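Local atomic coordinates of nucleoporin NUP170 (Chaetomium thermophilum, PDB entry 5HAX), a protein that probably serves as a scaffold component of the nuclear pore complex, combining a beta-propeller with a helical C-terminal region. Residues S28-G33 with L423-Q428; P32-D37 with S368-T373; S272-F277 with P285-K290; V294-I299 with L307-L312; C317-S322 with Q345-P350. All blocks are in the same frame, centred on the assembly; numbering follows the deposited sequence.

Contact 1: residues S28-G33 with L423-Q428. With EDO (1,2-ethanediol), chain G.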
# COMPACT_ATOMS: atom_id res chain seq x y z
N SER A 28 16.48 -1.04 -9.31
CA SER A 28 17.32 -0.08 -10.03
C SER A 28 17.99 0.92 -9.10
O SER A 28 19.09 1.39 -9.41
CB SER A 28 16.49 0.66 -11.07
OG SER A 28 15.96 -0.24 -12.03
N TYR A 29 17.36 1.26 -7.97
CA TYR A 29 17.98 2.16 -7.00
C TYR A 29 18.39 1.45 -5.72
O TYR A 29 18.85 2.11 -4.78
CB TYR A 29 17.05 3.35 -6.70
CG TYR A 29 15.75 3.06 -5.98
CD1 TYR A 29 14.55 2.95 -6.68
CD2 TYR A 29 15.71 2.96 -4.59
CE1 TYR A 29 13.36 2.72 -6.02
CE2 TYR A 29 14.52 2.73 -3.93
CZ TYR A 29 13.35 2.61 -4.64
OH TYR A 29 12.17 2.37 -3.98
N CYS A 30 18.25 0.12 -5.66
CA CYS A 30 18.84 -0.68 -4.61
C CYS A 30 19.80 -1.69 -5.23
O CYS A 30 19.72 -2.89 -4.95
CB CYS A 30 17.76 -1.40 -3.78
SG CYS A 30 16.77 -0.30 -2.74
N ARG A 31 20.69 -1.21 -6.09
CA ARG A 31 21.64 -2.08 -6.76
C ARG A 31 22.65 -2.62 -5.75
O ARG A 31 22.79 -2.07 -4.65
CB ARG A 31 22.36 -1.32 -7.87
CG ARG A 31 21.51 -1.05 -9.10
CD ARG A 31 22.21 -0.08 -10.03
NE ARG A 31 22.34 1.25 -9.42
CZ ARG A 31 23.19 2.18 -9.83
NH1 ARG A 31 24.01 1.95 -10.85
NH2 ARG A 31 23.23 3.36 -9.21
N PRO A 32 23.35 -3.70 -6.09
CA PRO A 32 24.34 -4.27 -5.17
C PRO A 32 25.28 -3.20 -4.62
O PRO A 32 25.87 -2.42 -5.36
CB PRO A 32 25.08 -5.29 -6.04
CG PRO A 32 24.08 -5.71 -7.05
CD PRO A 32 23.22 -4.49 -7.33
N GLY A 33 25.39 -3.17 -3.29
CA GLY A 33 26.10 -2.12 -2.60
C GLY A 33 25.39 -1.73 -1.32
O GLY A 33 24.73 -2.57 -0.70
N LEU A 423 21.13 6.63 -9.38
CA LEU A 423 20.00 6.32 -8.51
C LEU A 423 20.48 5.72 -7.19
O LEU A 423 21.28 4.78 -7.18
CB LEU A 423 19.05 5.35 -9.20
CG LEU A 423 18.08 5.96 -10.22
CD1 LEU A 423 17.41 4.87 -11.03
CD2 LEU A 423 17.05 6.83 -9.52
N LYS A 424 19.98 6.26 -6.08
CA LYS A 424 20.23 5.72 -4.76
C LYS A 424 18.92 5.66 -3.99
O LYS A 424 17.93 6.30 -4.35
CB LYS A 424 21.25 6.56 -3.98
CG LYS A 424 22.56 6.79 -4.71
CD LYS A 424 23.61 7.36 -3.78
CE LYS A 424 24.73 8.06 -4.54
NZ LYS A 424 24.74 9.53 -4.27
N TYR A 425 18.92 4.88 -2.90
CA TYR A 425 17.74 4.69 -2.06
C TYR A 425 17.58 5.89 -1.12
O TYR A 425 17.76 5.80 0.10
CB TYR A 425 17.86 3.38 -1.30
CG TYR A 425 16.63 2.97 -0.50
CD1 TYR A 425 15.45 3.70 -0.56
CD2 TYR A 425 16.66 1.84 0.31
CE1 TYR A 425 14.33 3.31 0.17
CE2 TYR A 425 15.55 1.45 1.04
CZ TYR A 425 14.40 2.19 0.97
OH TYR A 425 13.29 1.81 1.70
N PHE A 426 17.24 7.03 -1.71
CA PHE A 426 16.94 8.22 -0.93
C PHE A 426 15.68 7.99 -0.10
O PHE A 426 14.73 7.35 -0.55
CB PHE A 426 16.76 9.43 -1.84
CG PHE A 426 17.94 9.70 -2.73
CD1 PHE A 426 19.12 10.21 -2.22
CD2 PHE A 426 17.86 9.47 -4.10
CE1 PHE A 426 20.20 10.46 -3.04
CE2 PHE A 426 18.93 9.72 -4.93
CZ PHE A 426 20.10 10.22 -4.40
N GLU A 427 15.67 8.53 1.12
CA GLU A 427 14.55 8.36 2.04
C GLU A 427 14.26 9.65 2.79
O GLU A 427 15.16 10.46 3.05
CB GLU A 427 14.81 7.24 3.06
CG GLU A 427 14.63 5.83 2.53
CD GLU A 427 14.69 4.78 3.63
OE1 GLU A 427 13.63 4.23 4.00
OE2 GLU A 427 15.81 4.50 4.12
N GLN A 428 12.98 9.83 3.13
CA GLN A 428 12.53 10.83 4.09
C GLN A 428 12.13 10.10 5.37
O GLN A 428 11.38 9.12 5.31
CB GLN A 428 11.33 11.61 3.54
CG GLN A 428 11.64 12.48 2.32
CD GLN A 428 12.35 13.77 2.68
OE1 GLN A 428 12.06 14.39 3.70
NE2 GLN A 428 13.28 14.18 1.83
C1 EDO G . 19.01 -5.79 -7.52
O1 EDO G . 19.45 -4.53 -8.02
C2 EDO G . 20.07 -6.37 -6.58
O2 EDO G . 20.38 -5.41 -5.57
O HOH W 1 21.05 2.83 -2.90
O HOH W 2 21.51 2.08 -6.64
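Y29 and Y425 meet at a slant, with ring centroids 5.6 Å apart and planes turned by 55°. CE2 of Y29 comes to 3.6 Å from CD1 of Y425, which lies near the plane of the Y29 ring, at its edge. With CG lodged between its backbone N and carbonyl carbon (chi1 67°), Y29 directs its ring at Y425 while its CB packs 3.8 Å from CB of L423. The Y425 ring also receives the C30 thiol: SG stands 3.7 Å from CD2 in an oblique sulfur-aromatic contact. Within the Nup133-like beta-propeller, 28-33 leads from helix 26-29 into strand 33-35, whereas 423-428 passes through an inverse gamma turn centred on Y425 into strand 427-433 of a different sheet. F320 and F346, from the sheet of strand 33-35, pack on Y425 as well. On the exposed flank R31 presents the edge of its guanidinium to L423; NH2 donates to L423 O over 3.2 Å, in the carbonyl plane on a lone pair, and it is also bonded to S421 O. One water accepts from R31 NE and lies against L423 O. Another bridges Y29 O and Y425 N, 3.0 Å from each.

Contact 2: residues P32-D37 with S368-T373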
# COMPACT_ATOMS: atom_id res chain seq x y z
N PRO A 32 23.35 -3.70 -6.09
CA PRO A 32 24.34 -4.27 -5.17
C PRO A 32 25.28 -3.20 -4.62
O PRO A 32 25.87 -2.42 -5.36
CB PRO A 32 25.08 -5.29 -6.04
CG PRO A 32 24.08 -5.71 -7.05
CD PRO A 32 23.22 -4.49 -7.33
N GLY A 33 25.39 -3.17 -3.29
CA GLY A 33 26.10 -2.12 -2.60
C GLY A 33 25.39 -1.73 -1.32
O GLY A 33 24.73 -2.57 -0.70
N ALA A 34 25.49 -0.46 -0.91
CA ALA A 34 24.88 -0.03 0.33
C ALA A 34 24.55 1.46 0.25
O ALA A 34 25.04 2.18 -0.63
CB ALA A 34 25.78 -0.31 1.54
N SER A 35 23.72 1.92 1.18
CA SER A 35 23.30 3.31 1.23
C SER A 35 22.99 3.72 2.66
O SER A 35 22.57 2.89 3.48
CB SER A 35 22.07 3.55 0.35
OG SER A 35 21.50 4.82 0.61
N SER A 36 23.21 5.00 2.95
CA SER A 36 22.81 5.62 4.20
C SER A 36 22.16 6.98 3.95
O SER A 36 22.28 7.90 4.77
CB SER A 36 24.00 5.78 5.15
OG SER A 36 24.98 6.65 4.61
N ASP A 37 21.46 7.11 2.83
CA ASP A 37 20.88 8.39 2.41
C ASP A 37 19.57 8.64 3.14
O ASP A 37 18.60 7.89 2.96
CB ASP A 37 20.66 8.39 0.90
CG ASP A 37 21.96 8.34 0.12
OD1 ASP A 37 22.54 9.41 -0.14
OD2 ASP A 37 22.40 7.22 -0.24
N SER A 368 29.17 13.01 3.24
CA SER A 368 28.67 12.37 2.03
C SER A 368 29.15 10.92 1.92
O SER A 368 28.80 10.21 0.98
CB SER A 368 29.12 13.15 0.79
OG SER A 368 30.53 13.27 0.74
N GLN A 369 29.96 10.49 2.89
CA GLN A 369 30.42 9.11 2.93
C GLN A 369 29.30 8.18 3.39
O GLN A 369 28.31 8.61 3.99
CB GLN A 369 31.62 8.98 3.87
CG GLN A 369 32.86 9.74 3.42
CD GLN A 369 33.41 9.24 2.09
OE1 GLN A 369 33.33 8.05 1.79
NE2 GLN A 369 33.96 10.15 1.30
N LEU A 370 29.47 6.90 3.08
CA LEU A 370 28.54 5.89 3.58
C LEU A 370 28.64 5.82 5.10
O LEU A 370 29.72 5.56 5.65
CB LEU A 370 28.86 4.53 2.96
CG LEU A 370 27.95 3.38 3.42
CD1 LEU A 370 26.52 3.60 2.95
CD2 LEU A 370 28.49 2.04 2.92
N ASP A 371 27.52 6.06 5.78
CA ASP A 371 27.45 5.94 7.24
C ASP A 371 27.02 4.51 7.57
O ASP A 371 25.85 4.15 7.43
CB ASP A 371 26.48 6.96 7.82
CG ASP A 371 26.54 7.02 9.34
OD1 ASP A 371 27.19 6.15 9.95
OD2 ASP A 371 25.93 7.94 9.91
N LYS A 372 27.97 3.71 8.04
CA LYS A 372 27.75 2.30 8.33
C LYS A 372 27.96 1.97 9.81
O LYS A 372 28.18 0.80 10.15
CB LYS A 372 28.68 1.44 7.47
CG LYS A 372 30.16 1.71 7.72
CD LYS A 372 31.06 0.95 6.76
CE LYS A 372 32.52 1.12 7.12
NZ LYS A 372 33.41 0.29 6.25
N THR A 373 27.89 2.98 10.69
CA THR A 373 28.20 2.78 12.11
C THR A 373 27.16 3.40 13.04
O THR A 373 27.38 3.41 14.26
CB THR A 373 29.58 3.36 12.44
OG1 THR A 373 29.64 4.73 12.02
CG2 THR A 373 30.68 2.57 11.74
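S36 leans on D371 at the protein surface, and its short side chain can be followed in two steps. CB of S36 comes first, lying 3.4 Å from O of D371 and close to the amide of the same residue. OG then turns in between the backbone N and the carbonyl carbon of S36 (chi1 63°), which carries it to the D371 amide. D371 N donates to S36 OG over 2.9 Å in an almost straight bond, 168° at the hydrogen. OG of S36 also lies 3.6 Å from CB of D371 and 3.8 Å from CD1 of L370.

Strand 33-35, just before S36, is an edge strand of a five-stranded sheet of the beta-propeller. It comes from the N-terminal part of the chain and lies parallel to strand 341-348, with S35 joined by backbone hydrogen bonds to V347 and F349. The loop 368-373 lies against this added strand through L370. CG of L370 stands anti to the backbone N (chi1 180°), and its methyls divide the work: CD1 rests on the backbone, 3.5 Å from C of S35, while CD2 meets CB of A34 at 3.8 Å. The S35 side chain starts away from the loop, and its OG donates to OD2 of D37 over 2.7 Å, using the anti lone pair of that oxygen. The carboxylate of D371 likewise leads away from S36, forming a salt bridge with R352, and its OD1 takes a weak bond from T373 N.

Contact 3: residues S272-F277 with P285-K290. With PO4 (phosphate ion), chain D.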
# COMPACT_ATOMS: atom_id res chain seq x y z
N SER A 272 25.72 -17.61 6.19
CA SER A 272 25.67 -17.33 4.76
C SER A 272 25.44 -15.85 4.51
O SER A 272 26.11 -15.23 3.67
CB SER A 272 24.58 -18.18 4.11
OG SER A 272 24.50 -17.92 2.72
N CYS A 273 24.48 -15.25 5.22
CA CYS A 273 24.27 -13.81 5.13
C CYS A 273 25.55 -13.05 5.45
O CYS A 273 25.91 -12.09 4.75
CB CYS A 273 23.15 -13.38 6.07
SG CYS A 273 21.49 -13.86 5.55
N LEU A 274 26.25 -13.46 6.51
CA LEU A 274 27.48 -12.78 6.90
C LEU A 274 28.58 -12.94 5.86
O LEU A 274 29.39 -12.03 5.65
CB LEU A 274 27.96 -13.29 8.25
CG LEU A 274 27.14 -12.81 9.45
CD1 LEU A 274 27.39 -13.69 10.67
CD2 LEU A 274 27.47 -11.36 9.77
N ARG A 275 28.63 -14.10 5.19
CA ARG A 275 29.62 -14.30 4.14
C ARG A 275 29.35 -13.39 2.95
O ARG A 275 30.27 -12.75 2.42
CB ARG A 275 29.65 -15.77 3.72
CG ARG A 275 30.71 -16.09 2.68
CD ARG A 275 31.02 -17.58 2.62
NE ARG A 275 29.82 -18.40 2.77
CZ ARG A 275 29.45 -19.01 3.90
NH1 ARG A 275 30.19 -18.91 5.00
NH2 ARG A 275 28.34 -19.74 3.92
N ASP A 276 28.09 -13.31 2.51
CA ASP A 276 27.72 -12.35 1.48
C ASP A 276 28.12 -10.94 1.90
O ASP A 276 28.71 -10.19 1.11
CB ASP A 276 26.21 -12.39 1.22
CG ASP A 276 25.74 -13.73 0.68
OD1 ASP A 276 24.52 -14.00 0.74
OD2 ASP A 276 26.59 -14.50 0.19
N PHE A 277 27.81 -10.57 3.14
CA PHE A 277 28.11 -9.24 3.64
C PHE A 277 29.61 -8.95 3.59
O PHE A 277 30.03 -7.83 3.28
CB PHE A 277 27.58 -9.10 5.06
CG PHE A 277 27.73 -7.72 5.64
CD1 PHE A 277 27.13 -6.63 5.04
CD2 PHE A 277 28.45 -7.53 6.81
CE1 PHE A 277 27.26 -5.37 5.58
CE2 PHE A 277 28.58 -6.27 7.35
CZ PHE A 277 27.98 -5.18 6.74
N PRO A 285 30.56 -3.08 11.69
CA PRO A 285 30.35 -3.74 12.98
C PRO A 285 28.90 -3.81 13.41
O PRO A 285 28.62 -4.36 14.48
CB PRO A 285 31.17 -2.87 13.94
CG PRO A 285 31.13 -1.52 13.34
CD PRO A 285 31.13 -1.73 11.85
N LEU A 286 27.97 -3.26 12.62
CA LEU A 286 26.55 -3.37 12.92
C LEU A 286 25.98 -4.72 12.54
O LEU A 286 24.83 -5.01 12.89
CB LEU A 286 25.78 -2.26 12.20
CG LEU A 286 26.10 -0.81 12.59
CD1 LEU A 286 25.30 0.17 11.75
CD2 LEU A 286 25.85 -0.57 14.07
N PHE A 287 26.74 -5.56 11.84
CA PHE A 287 26.27 -6.88 11.42
C PHE A 287 27.40 -7.88 11.62
O PHE A 287 28.35 -7.91 10.83
CB PHE A 287 25.80 -6.87 9.96
CG PHE A 287 25.14 -8.14 9.52
CD1 PHE A 287 24.42 -8.92 10.42
CD2 PHE A 287 25.24 -8.57 8.21
CE1 PHE A 287 23.81 -10.09 10.01
CE2 PHE A 287 24.64 -9.74 7.79
CZ PHE A 287 23.92 -10.50 8.69
N THR A 288 27.29 -8.71 12.66
CA THR A 288 28.29 -9.71 13.01
C THR A 288 27.58 -11.01 13.38
O THR A 288 26.35 -11.11 13.32
CB THR A 288 29.16 -9.25 14.18
OG1 THR A 288 28.37 -9.22 15.37
CG2 THR A 288 29.75 -7.87 13.92
N ASP A 289 28.36 -12.00 13.80
CA ASP A 289 27.79 -13.27 14.25
C ASP A 289 26.99 -13.11 15.54
O ASP A 289 26.20 -14.00 15.87
CB ASP A 289 28.90 -14.30 14.46
CG ASP A 289 29.75 -14.02 15.68
OD1 ASP A 289 30.13 -14.98 16.37
OD2 ASP A 289 30.03 -12.83 15.94
N LYS A 290 27.17 -12.01 16.26
CA LYS A 290 26.38 -11.72 17.45
C LYS A 290 25.03 -11.09 17.11
O LYS A 290 24.12 -11.11 17.94
CB LYS A 290 27.18 -10.78 18.37
CG LYS A 290 26.49 -10.37 19.66
CD LYS A 290 26.20 -11.55 20.57
CE LYS A 290 25.80 -11.08 21.96
NZ LYS A 290 25.42 -12.21 22.86
P PO4 D . 26.77 -19.85 0.44
O1 PO4 D . 27.07 -18.77 1.46
O2 PO4 D . 25.81 -20.85 1.03
O3 PO4 D . 28.06 -20.54 0.07
O4 PO4 D . 26.16 -19.22 -0.79
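F287 and F277 both hold CG anti to the backbone N (chi1 -172° for F287), and L274 holds CG anti to its carbonyl carbon; these torsions bring two rings and a methyl group together. The edge of F287 is directed at the face of F277 in an edge-to-face pair, centroids 5.3 Å apart and planes at 61°. CD2 of L274 sits squarely over the centre of one F287 face, 3.6 Å from the centroid and 4° off the normal, a textbook CH-pi contact. At the ring edge, in plane, CB of C273 lies 4.0 Å from CZ of F287. The other L274 methyl, CD1, touches CA of D289 at 3.6 Å. Helix 270-279 is thus packed against the loop leading into strand 293-298 of the propeller, a loop bent at T288 by an ST turn. With an alanine at F287, the ring under the L274 methyl and the edge facing F277 are gone, which is likely to leave a gap between helix and loop. Away from the loop, S272 OG and R275 NE and NH2 grip O1 of a phosphate, probably from the crystallisation liquor. Across the segments there is no hydrogen bond, so apolar and aromatic packing carries the contact.

Contact 4: residues V294-I299 with L307-L312; sequences VALSPI and LHLMAL
P298 sets its ring beside L309, CG 4.4 Å from CD1, on the sheet face it shares with L296, L309 and A311; Y234 and Y243 also touch this proline. The one planar side chain here, the imidazole of H308, packs on L241 and Y243, with ND1 bonded to K306 O. The flat groups that truly meet across the contact are peptides, and they are turned differently along the strands. V294 N approaches L312 O nearly along the C=O axis, while I299 N, 2.8 Å from H308 O, stands well above the carbonyl plane, 45° out of it. Between them S297 and M310 form a hydrogen-bonded pair, S297 N donating to M310 O over 2.9 Å and M310 N returning a bond to S297 O of 3.0 Å. On the P298 face, CD2 of L296 presses on CB of A311 at 3.7 Å, and its CD1 meets CD2 of L309 at 4.2 Å. L309 reaches back across the strand because CG is anti to its backbone N (chi1 -168°). A295, S297, M310 and L312 occupy the opposite face, where CE of M310 lies 4.2 Å from CB of S297. Strands 293-298 and 307-313 run antiparallel at 158° over these segments; they form a beta hairpin at one edge of a propeller sheet, with a classic bulge at H308 and L309 opposite L321.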
# COMPACT_ATOMS: atom_id res chain seq x y z
N VAL A 294 15.53 -9.87 13.43
CA VAL A 294 14.32 -9.83 14.25
C VAL A 294 13.03 -9.88 13.43
O VAL A 294 11.97 -10.16 14.00
CB VAL A 294 14.31 -8.57 15.15
CG1 VAL A 294 15.52 -8.56 16.06
CG2 VAL A 294 14.26 -7.30 14.31
N ALA A 295 13.09 -9.62 12.12
CA ALA A 295 11.87 -9.60 11.33
C ALA A 295 12.21 -9.73 9.85
O ALA A 295 13.29 -9.34 9.41
CB ALA A 295 11.08 -8.30 11.56
N LEU A 296 11.27 -10.30 9.10
CA LEU A 296 11.32 -10.35 7.65
C LEU A 296 10.13 -9.59 7.08
O LEU A 296 9.14 -9.34 7.76
CB LEU A 296 11.30 -11.79 7.13
CG LEU A 296 12.39 -12.74 7.65
CD1 LEU A 296 12.22 -14.12 7.04
CD2 LEU A 296 13.78 -12.19 7.37
N SER A 297 10.25 -9.22 5.81
CA SER A 297 9.15 -8.59 5.08
C SER A 297 9.25 -8.96 3.61
O SER A 297 10.18 -8.52 2.92
CB SER A 297 9.19 -7.07 5.25
OG SER A 297 8.01 -6.49 4.73
N PRO A 298 8.33 -9.77 3.08
CA PRO A 298 8.40 -10.12 1.66
C PRO A 298 8.22 -8.91 0.76
O PRO A 298 7.48 -7.97 1.08
CB PRO A 298 7.26 -11.13 1.48
CG PRO A 298 6.98 -11.64 2.86
CD PRO A 298 7.24 -10.49 3.76
N ILE A 299 8.89 -8.94 -0.38
CA ILE A 299 8.76 -7.94 -1.43
C ILE A 299 8.10 -8.61 -2.62
O ILE A 299 8.67 -9.56 -3.17
CB ILE A 299 10.13 -7.34 -1.81
CG1 ILE A 299 10.77 -6.68 -0.58
CG2 ILE A 299 9.96 -6.32 -2.94
CD1 ILE A 299 12.21 -6.25 -0.78
N LEU A 307 14.91 -8.53 -6.01
CA LEU A 307 14.84 -8.43 -4.55
C LEU A 307 13.54 -9.05 -4.05
O LEU A 307 12.45 -8.53 -4.31
CB LEU A 307 14.97 -6.98 -4.11
CG LEU A 307 16.33 -6.33 -4.38
CD1 LEU A 307 16.29 -4.86 -4.01
CD2 LEU A 307 17.44 -7.05 -3.61
N HIS A 308 13.66 -10.16 -3.32
CA HIS A 308 12.52 -10.91 -2.82
C HIS A 308 12.14 -10.57 -1.39
O HIS A 308 10.98 -10.75 -1.01
CB HIS A 308 12.81 -12.42 -2.87
CG HIS A 308 12.63 -13.03 -4.22
ND1 HIS A 308 13.24 -12.56 -5.36
CD2 HIS A 308 11.90 -14.11 -4.61
CE1 HIS A 308 12.90 -13.30 -6.39
NE2 HIS A 308 12.09 -14.26 -5.96
N LEU A 309 13.08 -10.08 -0.57
CA LEU A 309 12.90 -10.12 0.87
C LEU A 309 13.73 -9.04 1.54
O LEU A 309 14.88 -8.80 1.15
CB LEU A 309 13.29 -11.50 1.40
CG LEU A 309 12.92 -11.86 2.83
CD1 LEU A 309 11.41 -11.99 2.96
CD2 LEU A 309 13.61 -13.15 3.23
N MET A 310 13.15 -8.40 2.55
CA MET A 310 13.88 -7.53 3.46
C MET A 310 14.02 -8.21 4.81
O MET A 310 13.07 -8.82 5.30
CB MET A 310 13.18 -6.18 3.64
CG MET A 310 14.05 -5.14 4.34
SD MET A 310 13.13 -3.72 4.96
CE MET A 310 12.30 -4.44 6.38
N ALA A 311 15.20 -8.11 5.40
CA ALA A 311 15.48 -8.65 6.73
C ALA A 311 16.03 -7.53 7.60
O ALA A 311 16.93 -6.80 7.18
CB ALA A 311 16.47 -9.82 6.65
N LEU A 312 15.48 -7.40 8.80
CA LEU A 312 15.86 -6.35 9.73
C LEU A 312 16.69 -6.95 10.86
O LEU A 312 16.26 -7.91 11.50
CB LEU A 312 14.62 -5.65 10.30
CG LEU A 312 14.91 -4.51 11.28
CD1 LEU A 312 15.58 -3.35 10.57
CD2 LEU A 312 13.63 -4.05 11.96

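Contact 5: residues C317-S322 with Q345-P350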
# COMPACT_ATOMS: atom_id res chain seq x y z
N CYS A 317 19.82 -2.51 10.70
CA CYS A 317 20.19 -2.63 9.30
C CYS A 317 19.10 -3.36 8.54
O CYS A 317 18.59 -4.39 9.00
CB CYS A 317 21.51 -3.38 9.16
SG CYS A 317 22.92 -2.56 9.94
N ARG A 318 18.73 -2.82 7.38
CA ARG A 318 17.78 -3.46 6.48
C ARG A 318 18.57 -4.22 5.42
O ARG A 318 19.25 -3.60 4.59
CB ARG A 318 16.84 -2.43 5.85
CG ARG A 318 15.68 -2.03 6.75
CD ARG A 318 14.91 -0.85 6.17
NE ARG A 318 15.55 0.43 6.48
CZ ARG A 318 15.21 1.58 5.92
NH1 ARG A 318 15.84 2.70 6.26
NH2 ARG A 318 14.24 1.63 5.01
N LEU A 319 18.49 -5.55 5.46
CA LEU A 319 19.17 -6.42 4.50
C LEU A 319 18.19 -6.79 3.40
O LEU A 319 17.13 -7.37 3.67
CB LEU A 319 19.68 -7.68 5.19
CG LEU A 319 20.37 -7.51 6.55
CD1 LEU A 319 20.74 -8.87 7.13
CD2 LEU A 319 21.59 -6.62 6.44
N PHE A 320 18.53 -6.46 2.16
CA PHE A 320 17.69 -6.75 1.00
C PHE A 320 18.29 -7.91 0.23
O PHE A 320 19.42 -7.82 -0.27
CB PHE A 320 17.55 -5.52 0.11
CG PHE A 320 16.70 -4.44 0.72
CD1 PHE A 320 15.34 -4.38 0.45
CD2 PHE A 320 17.25 -3.51 1.58
CE1 PHE A 320 14.55 -3.40 1.02
CE2 PHE A 320 16.46 -2.52 2.15
CZ PHE A 320 15.11 -2.47 1.87
N LEU A 321 17.54 -9.01 0.14
CA LEU A 321 18.03 -10.25 -0.45
C LEU A 321 17.32 -10.53 -1.77
O LEU A 321 16.10 -10.41 -1.87
CB LEU A 321 17.82 -11.43 0.49
CG LEU A 321 18.54 -11.33 1.83
CD1 LEU A 321 17.55 -10.95 2.92
CD2 LEU A 321 19.26 -12.63 2.16
N SER A 322 18.11 -10.92 -2.76
CA SER A 322 17.59 -11.44 -4.01
C SER A 322 17.43 -12.95 -3.92
O SER A 322 17.98 -13.60 -3.03
CB SER A 322 18.53 -11.09 -5.17
OG SER A 322 19.77 -11.76 -5.02
N GLN A 345 22.27 -8.81 -1.19
CA GLN A 345 22.76 -7.95 -2.26
C GLN A 345 22.96 -6.51 -1.83
O GLN A 345 23.96 -5.90 -2.21
CB GLN A 345 21.77 -7.97 -3.44
CG GLN A 345 21.68 -9.31 -4.16
CD GLN A 345 22.84 -9.54 -5.11
OE1 GLN A 345 23.86 -8.87 -5.03
NE2 GLN A 345 22.67 -10.50 -6.02
N PHE A 346 22.04 -5.94 -1.05
CA PHE A 346 22.02 -4.52 -0.76
C PHE A 346 21.65 -4.30 0.70
O PHE A 346 20.81 -5.02 1.25
CB PHE A 346 21.02 -3.79 -1.67
CG PHE A 346 20.80 -2.36 -1.31
CD1 PHE A 346 19.71 -2.00 -0.53
CD2 PHE A 346 21.67 -1.38 -1.74
CE1 PHE A 346 19.50 -0.68 -0.19
CE2 PHE A 346 21.46 -0.06 -1.41
CZ PHE A 346 20.38 0.30 -0.63
N VAL A 347 22.28 -3.30 1.33
CA VAL A 347 22.04 -2.97 2.73
C VAL A 347 21.73 -1.49 2.84
O VAL A 347 22.49 -0.65 2.34
CB VAL A 347 23.26 -3.31 3.61
CG1 VAL A 347 22.98 -2.96 5.07
CG2 VAL A 347 23.64 -4.78 3.48
N LYS A 348 20.62 -1.17 3.51
CA LYS A 348 20.32 0.20 3.91
C LYS A 348 20.68 0.34 5.39
O LYS A 348 20.03 -0.26 6.25
CB LYS A 348 18.85 0.55 3.67
CG LYS A 348 18.52 2.03 3.86
CD LYS A 348 19.20 2.91 2.80
CE LYS A 348 19.22 4.38 3.19
NZ LYS A 348 17.97 5.09 2.82
N PHE A 349 21.72 1.13 5.67
CA PHE A 349 22.17 1.33 7.03
C PHE A 349 21.32 2.37 7.75
O PHE A 349 20.64 3.18 7.12
CB PHE A 349 23.64 1.75 7.04
CG PHE A 349 24.59 0.63 6.73
CD1 PHE A 349 24.97 -0.28 7.71
CD2 PHE A 349 25.12 0.48 5.45
CE1 PHE A 349 25.85 -1.31 7.42
CE2 PHE A 349 26.00 -0.55 5.16
CZ PHE A 349 26.36 -1.44 6.15
N PRO A 350 21.35 2.37 9.08
CA PRO A 350 20.44 3.23 9.85
C PRO A 350 20.77 4.71 9.69
O PRO A 350 21.91 5.07 9.36
CB PRO A 350 20.68 2.79 11.31
CG PRO A 350 21.35 1.47 11.23
CD PRO A 350 22.12 1.47 9.95
O HOH W 3 17.97 0.80 7.90
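F320 and F346 lie side by side in the tight part of the contact, CD2 of F320 only 3.6 Å from CD1 of F346 and in the plane of the F346 ring, at its edge; the two planes stand obliquely at 52°. CB of K348 closes on the edge of F320, and farther along CG of K348 lies over one face of the R318 guanidinium, toward its rim, 3.7 Å from NH1. Both of these cations form salt bridges with E427, which probably offsets their mutual repulsion. Buried packing continues where SG of C317 touches CD1 of F349 at 3.8 Å. A serine at F320 removes the ring that F346 and CB of K348 pack against, and would probably open a gap there. Strands 318-324 and 341-348 are antiparallel neighbours in a propeller sheet, and a classic bulge at Q345 and F346 faces F320. F320 N donates to F346 O over 2.8 Å, whereas F320 O takes a bond from Q345 N and a weak one from F346 N. At the Q345 end the grip slackens: partly exposed Q345 offers NE2 to S322 OG in a weak bond of 3.3 Å. At the other end a water links R318 NE to K348 O.

Overall arrangement
All five contacts lie in the beta-propeller, and three of them reach one five-stranded sheet. Contacts 4 and 5, about 9 Å apart between centres, join its strands 293-298 with 307-313 and 318-324 with 341-348. Contact 2 reaches strand 33-35 at the sheet's other edge, and contact 1, its centre about 10 Å from those of contacts 2 and 5, ties the chain before that strand to the entry of strand 427-433 in another sheet. Contact 3 packs the helix and loop that precede strand 293-298. Along the chain, contacts 3, 4 and 5 follow in series inside the loops closed by contacts 1 and 2. The N-terminal segment completes a sheet built from residues far along the sequence.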